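Local coordinates for phosphoribosyl-aminoimidazole carboxylase (Aspergillus clavatus, PDB 3K5I), which probably catalyses the ATP-dependent conversion of 5-aminoimidazole ribonucleotide to N5-carboxyaminoimidazole ribonucleotide in purine biosynthesis, as an ATP-grasp enzyme, at residues Val50-Ala55 against Asp67-Gly72; Pro162-Ser167 against Arg175-Val180; Pro330-Asn335 against Glu386-Ile391. All coordinates share one frame; numbering follows the deposited sequence. Where two conformers were deposited one is given.

Interaction 1: residues Val50-Ala55 against Asp67-Gly72; sequences VNVLDA and DGHVTG
His69 lays the edge of its imidazole against the backbone of Val52, and ND1 accepts the N-H of Val52 at 2.7 Å. The bond is nearly straight (163°), and Val52 N lies almost in the plane of the ring. With CG beside its own backbone N (chi1 -60°), the ring turns back toward strand 50-54. NE2 is bonded to Ser64 O, so both ring nitrogens have partners, in keeping with a proton on NE2 and a bare ND1. In a regular parallel ladder Gly68 O would receive Val52 N; here the side chain of His69 takes its place. Another histidine serves the preceding positions: His66 NE2 bonds Val50 O, while its ND1 takes Gly68 N. Asn51 packs CB on Gly68 O (3.2 Å) and turns OD1 to Gln49 NE2. True pairing begins at Val52 O, which accepts Val70 N at 3.1 Å with an N-H angle of 173°. The next rungs are weak: Asp54 N to Val70 O is 3.4 Å, and Gly72 N to Asp54 O is 3.3 Å. Lys61 NZ adds a weak bond to Val70 O and a further one to Ala55 O. Beside this ladder, Leu53 sends CD1 to Val70 CB (3.8 Å); the two side chains share a face of the sheet that helix 77-84 covers, Ala79 and Leu83 meeting Leu53 and Gln82 meeting Val70. Asp54 OD2 reaches the other way, to Gly32 N, and Thr71 OG1 bonds Asp56 OD1. Strand 50-54 is hydrogen-bonded along its second edge to strand 26-30, leaving strand 70-71 outermost in a five-stranded parallel sheet. Such a sheet, with an acidic residue ending its second strand beside a glycine-rich strand-turn-helix, is consistent with the Rossmann-like preATP-grasp domain.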
loop_
_atom_site.group_PDB
_atom_site.type_symbol
_atom_site.label_atom_id
_atom_site.label_comp_id
_atom_site.label_asym_id
_atom_site.label_seq_id
_atom_site.Cartn_x
_atom_site.Cartn_y
_atom_site.Cartn_z
ATOM N N VAL A 50 12.417 -9.388 -5.696
ATOM C CA VAL A 50 12.036 -10.464 -4.838
ATOM C C VAL A 50 11.796 -11.790 -5.593
ATOM O O VAL A 50 10.797 -11.902 -6.348
ATOM C CB VAL A 50 11.018 -10.056 -3.752
ATOM C CG1 VAL A 50 10.678 -11.292 -2.865
ATOM C CG2 VAL A 50 11.652 -8.964 -2.849
ATOM N N ASN A 51 12.709 -12.778 -5.442
ATOM C CA ASN A 51 12.424 -14.076 -6.116
ATOM C C ASN A 51 11.692 -14.947 -5.112
ATOM O O ASN A 51 12.161 -15.167 -4.016
ATOM C CB ASN A 51 13.631 -14.895 -6.506
ATOM C CG ASN A 51 14.538 -14.090 -7.356
ATOM O OD1 ASN A 51 14.034 -13.234 -8.062
ATOM N ND2 ASN A 51 15.833 -14.234 -7.180
ATOM N N VAL A 52 10.532 -15.473 -5.445
ATOM C CA VAL A 52 9.775 -16.262 -4.466
ATOM C C VAL A 52 9.755 -17.772 -4.591
ATOM O O VAL A 52 9.662 -18.288 -5.676
ATOM C CB VAL A 52 8.272 -15.853 -4.777
ATOM C CG1 VAL A 52 7.261 -16.282 -3.755
ATOM C CG2 VAL A 52 8.179 -14.367 -4.943
ATOM N N LEU A 53 9.863 -18.485 -3.480
ATOM C CA LEU A 53 9.779 -19.930 -3.606
ATOM C C LEU A 53 8.383 -20.413 -3.118
ATOM O O LEU A 53 8.011 -20.264 -1.945
ATOM C CB LEU A 53 10.915 -20.630 -2.839
ATOM C CG LEU A 53 10.931 -22.173 -2.912
ATOM C CD1 LEU A 53 10.773 -22.817 -4.291
ATOM C CD2 LEU A 53 12.085 -22.813 -2.127
ATOM N N ASP A 54 7.590 -20.964 -4.019
ATOM C CA ASP A 54 6.282 -21.488 -3.633
ATOM C C ASP A 54 5.541 -21.997 -4.877
ATOM O O ASP A 54 6.127 -22.066 -5.953
ATOM C CB ASP A 54 5.479 -20.411 -2.893
ATOM C CG ASP A 54 4.311 -21.008 -2.102
ATOM O OD1 ASP A 54 3.795 -22.100 -2.461
ATOM O OD2 ASP A 54 3.980 -20.349 -1.109
ATOM N N ALA A 55 4.276 -22.365 -4.775
ATOM C CA ALA A 55 3.602 -22.803 -5.994
ATOM C C ALA A 55 3.525 -21.676 -7.039
ATOM O O ALA A 55 3.693 -20.512 -6.745
ATOM C CB ALA A 55 2.233 -23.253 -5.662
ATOM N N ASP A 67 11.397 -12.988 -14.182
ATOM C CA ASP A 67 11.670 -14.432 -14.254
ATOM C C ASP A 67 12.408 -15.161 -13.136
ATOM O O ASP A 67 12.766 -16.335 -13.317
ATOM C CB ASP A 67 12.246 -14.833 -15.613
ATOM C CG ASP A 67 13.596 -14.204 -15.884
ATOM O OD1 ASP A 67 14.620 -14.918 -15.858
ATOM O OD2 ASP A 67 13.620 -12.987 -16.153
ATOM N N GLY A 68 12.637 -14.526 -11.988
ATOM C CA GLY A 68 13.402 -15.229 -10.954
ATOM C C GLY A 68 12.762 -16.178 -9.946
ATOM O O GLY A 68 13.430 -16.793 -9.092
ATOM N N HIS A 69 11.443 -16.269 -9.989
ATOM C CA HIS A 69 10.836 -17.117 -8.998
ATOM C C HIS A 69 11.256 -18.570 -9.256
ATOM O O HIS A 69 11.699 -18.977 -10.333
ATOM C CB HIS A 69 9.288 -16.901 -9.087
ATOM C CG HIS A 69 8.840 -15.487 -8.825
ATOM N ND1 HIS A 69 9.212 -14.790 -7.694
ATOM C CD2 HIS A 69 8.026 -14.654 -9.531
ATOM C CE1 HIS A 69 8.671 -13.585 -7.737
ATOM N NE2 HIS A 69 7.940 -13.474 -8.837
ATOM N N VAL A 70 10.981 -19.347 -8.218
ATOM C CA VAL A 70 11.214 -20.757 -8.300
ATOM C C VAL A 70 9.933 -21.449 -7.973
ATOM O O VAL A 70 9.337 -21.206 -6.938
ATOM C CB VAL A 70 12.300 -21.171 -7.342
ATOM C CG1 VAL A 70 12.639 -22.646 -7.624
ATOM C CG2 VAL A 70 13.500 -20.208 -7.602
ATOM N N THR A 71 9.540 -22.342 -8.863
ATOM C CA THR A 71 8.359 -23.176 -8.700
ATOM C C THR A 71 8.696 -24.437 -7.855
ATOM O O THR A 71 9.682 -25.123 -8.080
ATOM C CB THR A 71 8.015 -23.665 -10.058
ATOM O OG1 THR A 71 7.715 -22.492 -10.831
ATOM C CG2 THR A 71 6.913 -24.651 -9.867
ATOM N N GLY A 72 7.890 -24.764 -6.853
ATOM C CA GLY A 72 8.195 -25.915 -5.981
ATOM C C GLY A 72 7.855 -25.438 -4.560
ATOM O O GLY A 72 7.256 -24.362 -4.410
#

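Interaction 2: residues Pro162-Ser167 against Arg175-Val180; sequences PLMLKS and RGNFRV. With ADP (adenosine-5'-diphosphate), chain G; AIR (5-aminoimidazole ribonucleotide), chain I.
Lys166 and Asn177 run alongside each other in the same direction, as a non-hydrogen-bonded pair in the antiparallel beta hairpin of strands 163-167 and 177-180, part of the ATP-grasp domain. From its CB, 3.8 Å from Gly176 O, the lysine runs extended beyond CG. Its CG and CD pass Asn177 OD1, CD at 3.8 Å. CE comes up beside ADP N7 and O2A, and NZ is shared by ADP N7 (2.7 Å), the phosphate oxygen O2A of ADP and the carboxylate of Glu201, in a salt bridge. One ammonium group thus ties adenine to the alpha-phosphate. Asn177 ND2 is bonded mainly to Ser234 OG and adds a weak bond to ADP O5'; Met164 crosses it at about a right angle, placing CE over one face of the adenine, 3.9 Å from ADP C4. Leu165 and Val180 pack on the other face of the sheet, where Phe178 meets helix 186-192. The strands are joined by Val180 N to Leu163 O (2.7 Å) and Ser167 N to Gly176 O (2.8 Å). In the connection between the two strands, Arg175 reaches 5-aminoimidazole ribonucleotide: NH1 donates to its phosphate oxygen O6 at 2.8 Å, and NH2 to O7 at 2.7 Å.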
loop_
_atom_site.group_PDB
_atom_site.type_symbol
_atom_site.label_atom_id
_atom_site.label_comp_id
_atom_site.label_asym_id
_atom_site.label_seq_id
_atom_site.Cartn_x
_atom_site.Cartn_y
_atom_site.Cartn_z
ATOM N N PRO A 162 -9.512 -28.201 30.914
ATOM C CA PRO A 162 -9.145 -28.738 29.621
ATOM C C PRO A 162 -7.650 -28.508 29.490
ATOM O O PRO A 162 -6.962 -27.984 30.359
ATOM C CB PRO A 162 -9.805 -27.741 28.667
ATOM C CG PRO A 162 -9.583 -26.396 29.401
ATOM C CD PRO A 162 -9.622 -26.724 30.873
ATOM N N LEU A 163 -7.149 -28.858 28.321
ATOM C CA LEU A 163 -5.744 -28.643 28.035
ATOM C C LEU A 163 -5.653 -28.395 26.528
ATOM O O LEU A 163 -6.559 -28.708 25.749
ATOM C CB LEU A 163 -4.935 -29.863 28.455
ATOM C CG LEU A 163 -5.385 -31.286 28.124
ATOM C CD1 LEU A 163 -5.058 -31.317 26.605
ATOM C CD2 LEU A 163 -4.626 -32.411 28.934
ATOM N N MET A 164 -4.545 -27.820 26.085
ATOM C CA MET A 164 -4.452 -27.559 24.647
ATOM C C MET A 164 -3.649 -28.655 23.993
ATOM O O MET A 164 -2.486 -28.809 24.335
ATOM C CB MET A 164 -3.813 -26.188 24.375
ATOM C CG MET A 164 -3.866 -25.749 22.903
ATOM S SD MET A 164 -5.551 -25.918 22.346
ATOM C CE MET A 164 -6.128 -24.478 22.865
ATOM N N LEU A 165 -4.244 -29.449 23.114
ATOM C CA LEU A 165 -3.405 -30.474 22.517
ATOM C C LEU A 165 -2.709 -29.825 21.347
ATOM O O LEU A 165 -3.377 -29.173 20.559
ATOM C CB LEU A 165 -4.169 -31.694 21.994
ATOM C CG LEU A 165 -3.334 -32.921 21.579
ATOM C CD1 LEU A 165 -2.250 -33.406 22.602
ATOM C CD2 LEU A 165 -4.220 -34.126 21.068
ATOM N N LYS A 166 -1.402 -30.017 21.193
ATOM C CA LYS A 166 -0.743 -29.369 20.061
ATOM C C LYS A 166 0.296 -30.203 19.311
ATOM O O LYS A 166 1.061 -30.946 19.944
ATOM C CB LYS A 166 0.032 -28.145 20.579
ATOM C CG LYS A 166 -0.659 -27.195 21.517
ATOM C CD LYS A 166 0.095 -25.838 21.579
ATOM C CE LYS A 166 -0.687 -24.632 22.206
ATOM N NZ LYS A 166 0.016 -23.265 22.432
ATOM N N SER A 167 0.338 -30.037 17.990
ATOM C CA SER A 167 1.297 -30.680 17.093
ATOM C C SER A 167 2.566 -29.855 17.295
ATOM O O SER A 167 2.556 -28.601 17.336
ATOM C CB SER A 167 0.995 -30.474 15.586
ATOM O OG SER A 167 2.061 -31.038 14.808
ATOM N N ARG A 175 -4.058 -24.589 13.208
ATOM C CA ARG A 175 -4.035 -25.835 12.471
ATOM C C ARG A 175 -3.491 -27.089 13.139
ATOM O O ARG A 175 -3.772 -28.173 12.633
ATOM C CB ARG A 175 -3.582 -25.661 11.024
ATOM C CG ARG A 175 -4.578 -24.906 10.143
ATOM C CD ARG A 175 -3.804 -24.490 8.881
ATOM N NE ARG A 175 -4.339 -23.340 8.135
ATOM C CZ ARG A 175 -4.040 -23.109 6.850
ATOM N NH1 ARG A 175 -4.422 -22.033 6.145
ATOM N NH2 ARG A 175 -3.223 -23.942 6.241
ATOM N N GLY A 176 -2.726 -26.977 14.230
ATOM C CA GLY A 176 -2.177 -28.144 14.965
ATOM C C GLY A 176 -2.582 -28.039 16.446
ATOM O O GLY A 176 -1.932 -28.548 17.322
ATOM N N ASN A 177 -3.676 -27.364 16.757
ATOM C CA ASN A 177 -4.128 -27.191 18.142
ATOM C C ASN A 177 -5.448 -27.949 18.321
ATOM O O ASN A 177 -6.244 -28.067 17.398
ATOM C CB ASN A 177 -4.421 -25.679 18.352
ATOM C CG ASN A 177 -3.206 -24.876 18.880
ATOM O OD1 ASN A 177 -2.044 -25.125 18.535
ATOM N ND2 ASN A 177 -3.473 -23.904 19.739
ATOM N N PHE A 178 -5.685 -28.459 19.521
ATOM C CA PHE A 178 -6.926 -29.142 19.780
ATOM C C PHE A 178 -7.172 -29.122 21.262
ATOM O O PHE A 178 -6.467 -29.761 22.041
ATOM C CB PHE A 178 -6.974 -30.562 19.292
ATOM C CG PHE A 178 -8.359 -31.147 19.259
ATOM C CD1 PHE A 178 -9.065 -31.221 18.058
ATOM C CD2 PHE A 178 -8.948 -31.645 20.405
ATOM C CE1 PHE A 178 -10.338 -31.775 17.974
ATOM C CE2 PHE A 178 -10.224 -32.225 20.360
ATOM C CZ PHE A 178 -10.946 -32.265 19.125
ATOM N N ARG A 179 -8.199 -28.353 21.597
ATOM C CA ARG A 179 -8.661 -28.212 22.965
ATOM C C ARG A 179 -9.215 -29.527 23.479
ATOM O O ARG A 179 -10.114 -30.122 22.873
ATOM C CB ARG A 179 -9.863 -27.280 23.035
ATOM C CG ARG A 179 -10.052 -26.948 24.542
ATOM C CD ARG A 179 -10.787 -25.615 24.816
ATOM N NE ARG A 179 -11.670 -25.771 25.972
ATOM C CZ ARG A 179 -12.151 -24.799 26.742
ATOM N NH1 ARG A 179 -12.915 -25.127 27.783
ATOM N NH2 ARG A 179 -11.879 -23.529 26.475
ATOM N N VAL A 180 -8.683 -29.984 24.603
ATOM C CA VAL A 180 -9.154 -31.230 25.181
ATOM C C VAL A 180 -9.868 -30.799 26.475
ATOM O O VAL A 180 -9.211 -30.249 27.332
ATOM C CB VAL A 180 -7.953 -32.127 25.456
ATOM C CG1 VAL A 180 -8.484 -33.468 25.890
ATOM C CG2 VAL A 180 -7.031 -32.238 24.216
HETATM P PB ADP G . -0.609 -21.379 16.246
HETATM O O1B ADP G . -1.342 -22.219 15.273
HETATM O O2B ADP G . 0.781 -21.657 15.716
HETATM O O3B ADP G . -0.505 -19.838 16.489
HETATM P PA ADP G . -0.781 -21.136 19.228
HETATM O O1A ADP G . -0.342 -19.739 19.200
HETATM O O2A ADP G . -0.020 -21.871 20.304
HETATM O O3A ADP G . -0.724 -21.835 17.782
HETATM O "O5'" ADP G . -2.306 -20.990 19.714
HETATM C "C5'" ADP G . -3.208 -20.051 19.116
HETATM C "C4'" ADP G . -4.105 -19.469 20.180
HETATM O "O4'" ADP G . -4.809 -20.540 20.860
HETATM C "C3'" ADP G . -3.475 -18.751 21.361
HETATM O "O3'" ADP G . -3.477 -17.364 20.986
HETATM C "C2'" ADP G . -4.488 -18.868 22.506
HETATM O "O2'" ADP G . -5.761 -18.244 22.163
HETATM C "C1'" ADP G . -4.843 -20.314 22.232
HETATM N N9 ADP G . -3.980 -21.117 23.084
HETATM C C8 ADP G . -2.758 -21.606 22.710
HETATM N N7 ADP G . -2.122 -22.174 23.760
HETATM C C5 ADP G . -3.055 -22.074 24.773
HETATM C C6 ADP G . -3.017 -22.614 26.103
HETATM N N6 ADP G . -2.201 -23.197 26.779
HETATM N N1 ADP G . -4.107 -22.338 26.875
HETATM C C2 ADP G . -5.239 -21.680 26.419
HETATM N N3 ADP G . -5.310 -21.291 25.174
HETATM C C4 ADP G . -4.232 -21.465 24.389
HETATM N N1 AIR I . 1.859 -17.831 7.259
HETATM C C2 AIR I . 3.090 -18.335 7.561
HETATM N N3 AIR I . 3.199 -18.885 8.768
HETATM C C4 AIR I . 1.942 -18.676 9.305
HETATM C C5 AIR I . 1.097 -18.040 8.397
HETATM N N6 AIR I . -0.217 -17.665 8.498
HETATM C "C1'" AIR I . 1.277 -17.232 6.035
HETATM C "C2'" AIR I . 2.284 -17.097 4.869
HETATM C "C3'" AIR I . 2.221 -18.582 4.470
HETATM C "C4'" AIR I . 0.701 -18.737 4.383
HETATM O "O4'" AIR I . 0.298 -18.179 5.649
HETATM O "O2'" AIR I . 2.043 -16.136 3.822
HETATM O "O3'" AIR I . 2.991 -18.788 3.305
HETATM C "C5'" AIR I . -0.302 -19.520 3.557
HETATM O "O5'" AIR I . -1.321 -20.185 4.357
HETATM P P AIR I . -2.395 -21.123 3.598
HETATM O O6 AIR I . -3.904 -20.576 3.843
HETATM O O7 AIR I . -2.139 -22.461 4.201
HETATM O O8 AIR I . -2.075 -21.057 2.122
HETATM O O HOH W 1 0.916 -26.469 17.599
#

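Interaction 3: residues Pro330-Asn335 against Glu386-Ile391; sequences PSIMLN and EAETHI
Two acceptors, Cys236 O and Asn294 OD1, grip Asn335 ND2 at one end of the segment whose Ile332 and Leu334 pack on Ala387 and Ile391 of the helix. No hydrogen bond crosses this contact; carbon makes it. Ile332 has CG1 beside its backbone N (chi1 -62°) and then runs extended, which drives CD1 onto the helix backbone. There CD1 lies 3.4 Å from Glu388 N. The same methyl also meets Ala387 CB and, at 3.9 Å, Ile391 CG2. Its other branch, CG2, stands 4.0 Å from Ile391 CD1, so the two isoleucines touch at both branches as they cross. Strand 331-337 runs between strands 235-241 and 373-380, and helix 384-399 packs on the face bearing Ile332 and Leu334, in the C-terminal part of a large antiparallel sheet that the ATP-grasp region also builds. The axes of the two short segments approach to 8.0 Å, 32° from parallel. Further along the helix Leu394 and Val398 meet Leu334, whose CB is 4.0 Å from Ile391 CD1; Met384 reaches Ile332 from the helix start. Glu388 lays the aliphatic CG against Ile332 CD1 at 3.8 Å while its carboxylate OE1 forms a salt bridge with Arg244 NH2. On the helix side beyond this packing, Glu386 and His390 rest against Gln323 of the second subunit.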
loop_
_atom_site.group_PDB
_atom_site.type_symbol
_atom_site.label_atom_id
_atom_site.label_comp_id
_atom_site.label_asym_id
_atom_site.label_seq_id
_atom_site.Cartn_x
_atom_site.Cartn_y
_atom_site.Cartn_z
ATOM N N PRO A 330 -4.934 5.324 16.246
ATOM C CA PRO A 330 -5.461 4.010 16.662
ATOM C C PRO A 330 -6.062 3.186 15.516
ATOM O O PRO A 330 -6.622 3.733 14.541
ATOM C CB PRO A 330 -6.504 4.320 17.766
ATOM C CG PRO A 330 -6.058 5.696 18.294
ATOM C CD PRO A 330 -5.108 6.373 17.273
ATOM N N SER A 331 -5.966 1.866 15.642
ATOM C CA SER A 331 -6.517 0.987 14.620
ATOM C C SER A 331 -6.915 -0.406 15.071
ATOM O O SER A 331 -6.569 -0.908 16.141
ATOM C CB SER A 331 -5.760 1.043 13.297
ATOM O OG SER A 331 -4.395 0.699 13.421
ATOM N N ILE A 332 -7.731 -1.013 14.233
ATOM C CA ILE A 332 -8.204 -2.350 14.557
ATOM C C ILE A 332 -8.077 -3.189 13.272
ATOM O O ILE A 332 -8.474 -2.728 12.192
ATOM C CB ILE A 332 -9.749 -2.310 14.998
ATOM C CG1 ILE A 332 -9.910 -1.460 16.253
ATOM C CG2 ILE A 332 -10.285 -3.697 15.477
ATOM C CD1 ILE A 332 -11.352 -1.069 16.485
ATOM N N MET A 333 -7.546 -4.407 13.371
ATOM C CA MET A 333 -7.471 -5.250 12.171
ATOM C C MET A 333 -8.347 -6.430 12.536
ATOM O O MET A 333 -8.260 -6.972 13.670
ATOM C CB MET A 333 -6.036 -5.706 11.846
ATOM C CG MET A 333 -5.829 -6.715 10.657
ATOM S SD MET A 333 -4.852 -8.150 11.240
ATOM C CE MET A 333 -5.961 -8.987 12.234
ATOM N N LEU A 334 -9.166 -6.772 11.540
ATOM C CA LEU A 334 -10.076 -7.916 11.601
ATOM C C LEU A 334 -9.641 -8.930 10.513
ATOM O O LEU A 334 -9.353 -8.552 9.379
ATOM C CB LEU A 334 -11.520 -7.447 11.351
ATOM C CG LEU A 334 -12.536 -8.604 11.365
ATOM C CD1 LEU A 334 -12.988 -9.046 12.747
ATOM C CD2 LEU A 334 -13.743 -8.096 10.676
ATOM N N ASN A 335 -9.521 -10.217 10.818
ATOM C CA ASN A 335 -9.104 -11.154 9.776
ATOM C C ASN A 335 -10.359 -11.545 9.047
ATOM O O ASN A 335 -11.378 -11.505 9.692
ATOM C CB ASN A 335 -8.530 -12.460 10.379
ATOM C CG ASN A 335 -7.014 -12.416 10.461
ATOM O OD1 ASN A 335 -6.371 -11.592 9.784
ATOM N ND2 ASN A 335 -6.430 -13.257 11.311
ATOM N N GLU A 386 -13.657 5.603 18.450
ATOM C CA GLU A 386 -14.219 5.813 17.123
ATOM C C GLU A 386 -13.903 4.716 16.091
ATOM O O GLU A 386 -14.756 4.403 15.230
ATOM C CB GLU A 386 -13.676 7.154 16.693
ATOM C CG GLU A 386 -14.442 7.839 15.624
ATOM C CD GLU A 386 -13.626 8.990 15.081
ATOM O OE1 GLU A 386 -12.810 9.598 15.830
ATOM O OE2 GLU A 386 -13.829 9.238 13.879
ATOM N N ALA A 387 -12.688 4.151 16.175
ATOM C CA ALA A 387 -12.253 3.055 15.282
ATOM C C ALA A 387 -13.165 1.867 15.626
ATOM O O ALA A 387 -13.661 1.154 14.737
ATOM C CB ALA A 387 -10.760 2.669 15.522
ATOM N N GLU A 388 -13.386 1.667 16.926
ATOM C CA GLU A 388 -14.261 0.589 17.369
ATOM C C GLU A 388 -15.683 0.745 16.799
ATOM O O GLU A 388 -16.332 -0.213 16.354
ATOM C CB GLU A 388 -14.381 0.616 18.860
ATOM C CG GLU A 388 -13.276 -0.102 19.607
ATOM C CD GLU A 388 -13.239 0.388 21.049
ATOM O OE1 GLU A 388 -12.271 0.107 21.779
ATOM O OE2 GLU A 388 -14.195 1.061 21.480
ATOM N N THR A 389 -16.168 1.976 16.816
ATOM C CA THR A 389 -17.493 2.176 16.239
ATOM C C THR A 389 -17.567 1.983 14.719
ATOM O O THR A 389 -18.566 1.514 14.141
ATOM C CB THR A 389 -17.823 3.637 16.515
ATOM O OG1 THR A 389 -17.861 3.869 17.932
ATOM C CG2 THR A 389 -19.137 3.976 15.899
ATOM N N HIS A 390 -16.521 2.398 14.020
ATOM C CA HIS A 390 -16.580 2.232 12.569
ATOM C C HIS A 390 -16.583 0.779 12.208
ATOM O O HIS A 390 -17.211 0.370 11.236
ATOM C CB HIS A 390 -15.308 2.697 11.963
ATOM C CG HIS A 390 -15.199 4.184 11.855
ATOM N ND1 HIS A 390 -16.273 5.032 12.047
ATOM C CD2 HIS A 390 -14.131 4.965 11.561
ATOM C CE1 HIS A 390 -15.857 6.279 11.899
ATOM N NE2 HIS A 390 -14.570 6.265 11.587
ATOM N N ILE A 391 -15.853 -0.022 12.974
ATOM C CA ILE A 391 -15.810 -1.440 12.644
ATOM C C ILE A 391 -16.926 -2.358 13.161
ATOM O O ILE A 391 -17.170 -3.442 12.604
ATOM C CB ILE A 391 -14.449 -2.054 13.014
ATOM C CG1 ILE A 391 -14.125 -3.260 12.156
ATOM C CG2 ILE A 391 -14.424 -2.421 14.477
ATOM C CD1 ILE A 391 -12.546 -3.693 12.154
#

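How the interactions relate
The three contacts follow one another along the chain without interleaving, each within a different sheet: the N-terminal parallel sheet for interaction 1, the four-stranded antiparallel sheet for interaction 2 and the large antiparallel sheet for interaction 3. Their centres lie about 34 Å (1 and 2), 35 Å (1 and 3) and 30 Å (2 and 3) apart, and no two touch; the nearest atoms, between interactions 2 and 3, are about 10 Å apart. The ribonucleotide pocket draws on all three family regions, with Gly33 to Leu35, Arg175 and Lys365 among its residues. Interaction 2 carries ligand-binding side chains itself, whereas interaction 3 is packing in the C-terminal region.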